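Putative capsular polysaccharide biosynthesis protein (Streptococcus pneumoniae serotype 4, PDB 6EWJ) probably acts as a pyridoxal phosphate-dependent sugar aminotransferase in the teichoic acid biosynthesis of pneumococcus. Local coordinates at residues 113-116 / 117-120; 183-186 / 187-190; 313-316 / 317-320. One frame throughout, in Å; residues are numbered along the deposited sequence.

Contact 1: 113-116 / 117-120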
loop_
_atom_site.group_PDB
_atom_site.type_symbol
_atom_site.label_atom_id
_atom_site.label_comp_id
_atom_site.label_asym_id
_atom_site.label_seq_id
_atom_site.Cartn_x
_atom_site.Cartn_y
_atom_site.Cartn_z
ATOM N N THR A 113 27.299 18.170 -10.180
ATOM C CA THR A 113 26.685 16.907 -9.940
ATOM C C THR A 113 25.447 17.135 -9.062
ATOM O O THR A 113 25.347 18.136 -8.336
ATOM C CB THR A 113 27.633 15.855 -9.276
ATOM O OG1 THR A 113 26.984 14.601 -9.213
ATOM C CG2 THR A 113 28.082 16.257 -7.860
ATOM N N PHE A 114 24.570 16.156 -9.119
ATOM C CA PHE A 114 23.347 16.152 -8.343
ATOM C C PHE A 114 23.592 15.974 -6.864
ATOM O O PHE A 114 22.680 16.245 -6.061
ATOM C CB PHE A 114 22.409 15.054 -8.846
ATOM C CG PHE A 114 22.954 13.675 -8.649
ATOM C CD1 PHE A 114 22.779 13.029 -7.447
ATOM C CD2 PHE A 114 23.749 13.093 -9.641
ATOM C CE1 PHE A 114 23.286 11.794 -7.258
ATOM C CE2 PHE A 114 24.271 11.857 -9.451
ATOM C CZ PHE A 114 24.046 11.198 -8.257
ATOM N N GLU A 115 24.757 15.445 -6.482
ATOM C CA GLU A 115 24.979 15.068 -5.089
ATOM C C GLU A 115 24.958 16.264 -4.165
ATOM O O GLU A 115 25.274 17.396 -4.571
ATOM C CB GLU A 115 26.298 14.335 -4.906
ATOM C CG GLU A 115 26.383 12.920 -5.516
ATOM C CD GLU A 115 27.695 12.245 -5.140
ATOM O OE1 GLU A 115 27.953 12.107 -3.931
ATOM O OE2 GLU A 115 28.476 11.820 -6.045
ATOM N N MET A 116 24.571 16.022 -2.921
ATOM C CA MET A 116 24.626 17.042 -1.886
ATOM C C MET A 116 26.062 17.580 -1.754
ATOM O O MET A 116 27.058 16.828 -1.915
ATOM C CB MET A 116 24.170 16.508 -0.542
ATOM C CG MET A 116 22.667 16.375 -0.432
ATOM S SD MET A 116 22.115 15.774 1.157
ATOM C CE MET A 116 22.660 14.048 1.029
ATOM N N ASP A 117 26.156 18.892 -1.536
ATOM C CA ASP A 117 27.375 19.512 -1.101
ATOM C C ASP A 117 27.586 19.011 0.321
ATOM O O ASP A 117 26.780 19.278 1.196
ATOM C CB ASP A 117 27.219 21.046 -1.184
ATOM C CG ASP A 117 28.414 21.806 -0.659
ATOM O OD1 ASP A 117 29.031 21.387 0.336
ATOM O OD2 ASP A 117 28.697 22.881 -1.218
ATOM N N TYR A 118 28.661 18.238 0.534
ATOM C CA TYR A 118 28.826 17.496 1.793
ATOM C C TYR A 118 29.330 18.361 2.915
ATOM O O TYR A 118 29.267 17.943 4.060
ATOM C CB TYR A 118 29.701 16.222 1.580
ATOM C CG TYR A 118 29.003 15.243 0.689
ATOM C CD1 TYR A 118 27.858 14.587 1.132
ATOM C CD2 TYR A 118 29.398 15.031 -0.619
ATOM C CE1 TYR A 118 27.175 13.696 0.342
ATOM C CE2 TYR A 118 28.692 14.144 -1.439
ATOM C CZ TYR A 118 27.545 13.486 -0.938
ATOM O OH TYR A 118 26.784 12.593 -1.706
ATOM N N ASP A 119 29.868 19.535 2.566
ATOM C CA ASP A 119 30.237 20.536 3.551
ATOM C C ASP A 119 28.959 21.127 4.102
ATOM O O ASP A 119 28.817 21.247 5.322
ATOM C CB ASP A 119 31.086 21.654 2.938
ATOM C CG ASP A 119 32.430 21.149 2.417
ATOM O OD1 ASP A 119 33.062 20.302 3.100
ATOM O OD2 ASP A 119 32.884 21.641 1.357
ATOM N N LEU A 120 28.051 21.497 3.201
ATOM C CA LEU A 120 26.752 22.019 3.629
ATOM C C LEU A 120 25.950 20.945 4.384
ATOM O O LEU A 120 25.224 21.266 5.306
ATOM C CB LEU A 120 25.965 22.558 2.443
ATOM C CG LEU A 120 26.480 23.836 1.747
ATOM C CD1 LEU A 120 25.582 24.157 0.568
ATOM C CD2 LEU A 120 26.553 25.035 2.688
HETATM O O HOH W 1 23.825 13.332 -1.908
#

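Contact 2: 183-186 / 187-190. Unlike the reference sequence in segment 183-186: Thr184 (reference Ile).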
loop_
_atom_site.group_PDB
_atom_site.type_symbol
_atom_site.label_atom_id
_atom_site.label_comp_id
_atom_site.label_asym_id
_atom_site.label_seq_id
_atom_site.Cartn_x
_atom_site.Cartn_y
_atom_site.Cartn_z
ATOM N N SER A 183 23.283 -0.907 -9.639
ATOM C CA SER A 183 24.396 0.018 -9.670
ATOM C C SER A 183 25.468 -0.470 -8.690
ATOM O O SER A 183 25.162 -1.202 -7.756
ATOM C CB SER A 183 23.947 1.435 -9.276
ATOM O OG SER A 183 22.955 1.918 -10.181
ATOM N N THR A 184 26.710 -0.067 -8.922
ATOM C CA THR A 184 27.817 -0.344 -7.993
ATOM C C THR A 184 28.656 0.907 -7.661
ATOM O O THR A 184 28.717 1.855 -8.419
ATOM C CB THR A 184 28.784 -1.398 -8.539
ATOM O OG1 THR A 184 29.374 -0.859 -9.705
ATOM C CG2 THR A 184 28.062 -2.713 -8.851
ATOM N N TYR A 185 29.236 0.873 -6.463
ATOM C CA TYR A 185 30.121 1.885 -5.901
ATOM C C TYR A 185 31.311 1.132 -5.349
ATOM O O TYR A 185 31.177 0.346 -4.411
ATOM C CB TYR A 185 29.429 2.609 -4.758
ATOM C CG TYR A 185 30.278 3.554 -3.986
ATOM C CD1 TYR A 185 30.575 4.768 -4.503
ATOM C CD2 TYR A 185 30.709 3.263 -2.702
ATOM C CE1 TYR A 185 31.402 5.657 -3.826
ATOM C CE2 TYR A 185 31.523 4.137 -1.995
ATOM C CZ TYR A 185 31.874 5.341 -2.581
ATOM O OH TYR A 185 32.627 6.258 -1.915
ATOM N N LYS A 186 32.483 1.379 -5.938
ATOM C CA LYS A 186 33.720 0.695 -5.593
ATOM C C LYS A 186 33.517 -0.804 -5.682
ATOM O O LYS A 186 33.953 -1.544 -4.817
ATOM C CB LYS A 186 34.223 1.152 -4.227
ATOM C CG LYS A 186 34.608 2.641 -4.262
ATOM C CD LYS A 186 35.172 3.158 -2.957
ATOM C CE LYS A 186 35.660 4.585 -3.139
ATOM N NZ LYS A 186 36.997 4.747 -2.577
ATOM N N GLY A 187 32.812 -1.233 -6.736
ATOM C CA GLY A 187 32.542 -2.640 -6.957
ATOM C C GLY A 187 31.447 -3.277 -6.117
ATOM O O GLY A 187 31.186 -4.483 -6.310
ATOM N N GLN A 188 30.827 -2.535 -5.191
ATOM C CA GLN A 188 29.820 -3.132 -4.307
ATOM C C GLN A 188 28.421 -2.725 -4.766
ATOM O O GLN A 188 28.218 -1.559 -5.115
ATOM C CB GLN A 188 29.993 -2.687 -2.872
ATOM C CG GLN A 188 31.378 -2.702 -2.250
ATOM C CD GLN A 188 31.453 -1.699 -1.096
ATOM O OE1 GLN A 188 31.386 -2.084 0.058
ATOM N NE2 GLN A 188 31.576 -0.383 -1.419
ATOM N N PRO A 189 27.450 -3.645 -4.718
ATOM C CA PRO A 189 26.092 -3.341 -5.224
ATOM C C PRO A 189 25.354 -2.420 -4.328
ATOM O O PRO A 189 25.453 -2.512 -3.104
ATOM C CB PRO A 189 25.403 -4.720 -5.274
ATOM C CG PRO A 189 26.299 -5.662 -4.574
ATOM C CD PRO A 189 27.654 -5.084 -4.485
ATOM N N SER A 190 24.592 -1.519 -4.924
ATOM C CA SER A 190 23.664 -0.677 -4.154
ATOM C C SER A 190 22.777 -1.646 -3.388
ATOM O O SER A 190 22.466 -2.752 -3.905
ATOM C CB SER A 190 22.866 0.263 -5.042
ATOM O OG SER A 190 22.337 1.320 -4.241
HETATM O O HOH W 2 31.592 0.603 -8.853
#

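Contact 3: 313-316 / 317-320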
loop_
_atom_site.group_PDB
_atom_site.type_symbol
_atom_site.label_atom_id
_atom_site.label_comp_id
_atom_site.label_asym_id
_atom_site.label_seq_id
_atom_site.Cartn_x
_atom_site.Cartn_y
_atom_site.Cartn_z
ATOM N N THR A 313 34.635 5.572 -9.355
ATOM C CA THR A 313 33.949 4.837 -8.268
ATOM C C THR A 313 32.622 4.169 -8.623
ATOM O O THR A 313 32.212 3.242 -7.922
ATOM C CB THR A 313 33.705 5.732 -7.045
ATOM O OG1 THR A 313 32.873 6.844 -7.409
ATOM C CG2 THR A 313 35.005 6.226 -6.481
ATOM N N VAL A 314 31.937 4.608 -9.682
ATOM C CA VAL A 314 30.581 4.171 -9.944
ATOM C C VAL A 314 30.454 3.480 -11.291
ATOM O O VAL A 314 30.961 3.984 -12.304
ATOM C CB VAL A 314 29.585 5.371 -9.912
ATOM C CG1 VAL A 314 28.144 4.979 -10.374
ATOM C CG2 VAL A 314 29.580 5.963 -8.526
ATOM N N GLU A 315 29.742 2.364 -11.292
ATOM C CA GLU A 315 29.113 1.838 -12.498
ATOM C C GLU A 315 27.593 1.938 -12.284
ATOM O O GLU A 315 26.983 1.151 -11.524
ATOM C CB GLU A 315 29.527 0.384 -12.757
ATOM C CG GLU A 315 28.819 -0.335 -13.922
ATOM C CD GLU A 315 29.394 -0.074 -15.289
ATOM O OE1 GLU A 315 30.298 0.752 -15.451
ATOM O OE2 GLU A 315 28.903 -0.682 -16.257
ATOM N N SER A 316 26.983 2.886 -12.984
ATOM C CA SER A 316 25.543 3.129 -12.866
ATOM C C SER A 316 24.736 2.053 -13.542
ATOM O O SER A 316 25.171 1.491 -14.526
ATOM C CB SER A 316 25.190 4.512 -13.484
ATOM O OG SER A 316 23.776 4.732 -13.516
ATOM N N SER A 317 23.548 1.764 -12.986
ATOM C CA SER A 317 22.536 0.906 -13.656
ATOM C C SER A 317 21.919 1.546 -14.890
ATOM O O SER A 317 21.209 0.886 -15.617
ATOM C CB SER A 317 21.421 0.489 -12.671
ATOM O OG SER A 317 20.855 1.647 -12.058
ATOM N N ARG A 318 22.164 2.851 -15.093
ATOM C CA ARG A 318 21.795 3.584 -16.300
ATOM C C ARG A 318 20.286 3.647 -16.454
ATOM O O ARG A 318 19.708 3.146 -17.447
ATOM C CB ARG A 318 22.483 3.016 -17.528
ATOM C CG ARG A 318 24.008 3.160 -17.450
ATOM C CD ARG A 318 24.706 2.456 -18.582
ATOM N NE ARG A 318 26.159 2.613 -18.522
ATOM C CZ ARG A 318 27.009 1.873 -17.801
ATOM N NH1 ARG A 318 26.554 0.891 -16.996
ATOM N NH2 ARG A 318 28.310 2.129 -17.870
ATOM N N HIS A 319 19.668 4.195 -15.418
ATOM C CA HIS A 319 18.178 4.344 -15.373
ATOM C C HIS A 319 17.624 5.584 -16.099
ATOM O O HIS A 319 16.684 5.476 -16.875
ATOM C CB HIS A 319 17.703 4.364 -13.919
ATOM C CG HIS A 319 16.251 4.645 -13.806
ATOM N ND1 HIS A 319 15.310 3.919 -14.500
ATOM C CD2 HIS A 319 15.592 5.664 -13.228
ATOM C CE1 HIS A 319 14.126 4.459 -14.308
ATOM N NE2 HIS A 319 14.274 5.507 -13.525
ATOM N N LEU A 320 18.271 6.727 -15.904
ATOM C CA LEU A 320 17.931 7.962 -16.651
ATOM C C LEU A 320 19.122 8.554 -17.382
ATOM O O LEU A 320 20.252 8.608 -16.825
ATOM C CB LEU A 320 17.430 9.016 -15.692
ATOM C CG LEU A 320 16.129 8.655 -14.924
ATOM C CD1 LEU A 320 15.910 9.722 -13.875
ATOM C CD2 LEU A 320 14.929 8.513 -15.841
#

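Contact 1: 113-116 / 117-120
Tyr118, the first residue of helix 118-124, reaches back to Glu115 across the N-cap residue Asp117, fastening the loop to the helix it enters. The tyrosine ring folds back over the incoming chain, its CG anti to its own carbonyl carbon (chi1 -66°). Glu115 OE1 comes in at the ring edge, in the ring plane, while the carboxylate is turned 66° from the ring. Tyr118 OH donates to Glu115 OE1 over 2.6 Å, and OE1 accepts with its anti lone pair. Since OE1 also accepts from the backbone N of Asp143, two donors grip it, and the carboxylate's rotation is probably fixed by both. One ring face carries Met116 O, 3.1 Å above the plane and offset toward the rim, which accepts from Gln110 NE2. A water donates to Tyr118 OH and accepts from Met116 N. The tyrosine also packs on Arg146 and Leu147 of helix 144-153, while the Met116 side chain packs on Ile84, Pro86 and Val107 of strands 82-86 and 103-107. Asp117 caps the first turn: its OD1 takes a weak bond from Asp119 N and a nearly straight one from Leu120 N, 3.0 Å away, which approaches from above the carboxylate plane.

Contact 2: 183-186 / 187-190
The Tyr185 ring has the aliphatic part of Lys186 over one face, with Lys186 CG 4.0 Å above its centre, while the Gln188 amide runs alongside. Ring and amide point the same way with their planes 33° apart; Gln188 NE2 comes within 4.0 Å of Tyr185 CD2 but stands obliquely to the ring. The amide is probably held in this orientation by its bond to the backbone: Gln188 NE2 donates to Tyr185 O at 3.1 Å, and that oxygen lies close to the amide plane. With CG anti to the carbonyl carbon (chi1 -46°) and the chain extended beyond it, the amide lies alongside the Tyr185 ring and reaches Tyr185 O. Tyr185 O also accepts from Gln188 N, so two donors hold it, reaching it from opposite faces of the carbonyl plane.

These bonds belong to a tight beta hairpin, strands 184-185 and 188-189, closed by a type I' turn from Tyr185 to Gln188. Lys186 and Gly187 occupy the turn, both with positive phi, which by itself favours glycine, as at Gly187. Tyr185 and Gln188 form the hydrogen-bonded pair, Tyr185 N giving to Gln188 O at 3.0 Å, and Thr184 and Pro189 the non-hydrogen-bonded pair beyond it. A water bridges Thr184 OG1 and Gly187 N, tying the turn to the strand. The ends of Tyr185 and Lys186 both go to Asp145: Tyr185 OH bonds to its backbone N, and Lys186 NZ forms a salt bridge with its carboxylate. At the open end of the hairpin, Ser190 N donates to Ser183 O at 2.9 Å.

Contact 3: 313-316 / 317-320
Arg318 doubles back along the chain to reach Glu315, three residues earlier. CB leads to Arg318 CG, which sits anti to the carbonyl carbon (chi1 -64°) and packs 3.6 Å from Ser316 O. From CG to NE the chain is extended; Arg318 CD passes Ser316 O at 4.2 Å, and the guanidinium then turns toward the glutamate, with Arg318 CZ 3.5 Å from Glu315 OE2. Arg318 NH1 makes the main bond of the salt bridge, 2.9 Å to Glu315 OE2, with the oxygen near the guanidinium plane but the donor well above the carboxylate plane. Ser316 O lies equally close to Arg318 NH1, at an angle too poor for a hydrogen bond. NH2 adds two weak bonds, to Glu315 OE1 and OE2. The flat groups meet with their planes 65° apart, the carboxylate carbon at the guanidinium edge, rather than as a coplanar pair.

The bend carries the chain from strand 314-315 toward strand 321-325, and Arg318 there has positive phi. Ser316 holds its base: Ser316 OG accepts from Arg318 N over 2.9 Å and is also hydrogen-bonded to His309 ND1. Helix 268-299 covers the arginine through Lys289 and Val292, and its Arg288 bonds to Arg318 O. Ser317 OG pairs with Ser183 OG, and the His319 ring meets that of His179, which binds pyridoxal 5'-phosphate in another structure of this protein; the cofactor is absent here. The carboxylate of Glu315 probably offsets the buried charge of Arg318, and long, weak ion pairs to Lys289 and Lys310 bring further positive charge to it.

From the N terminus the three contacts come in series, none enclosing another. Contact 1 brings the loop after strand 103-107 into helix 118-124, beside that edge strand of the large mixed sheet. Contact 2 folds the chain back on itself as a hairpin beyond strand 172-177, before the chain returns to that sheet in strand 196-200. Contact 3 comes much later, after the long helix 268-299, yet strand 314-315 lines up antiparallel to strand 184-185 and completes a small three-stranded sheet. Contacts 2 and 3 thus touch, with centres about 9 Å apart, whereas contact 1 stays separate, its nearest atoms about 6 Å from contact 3.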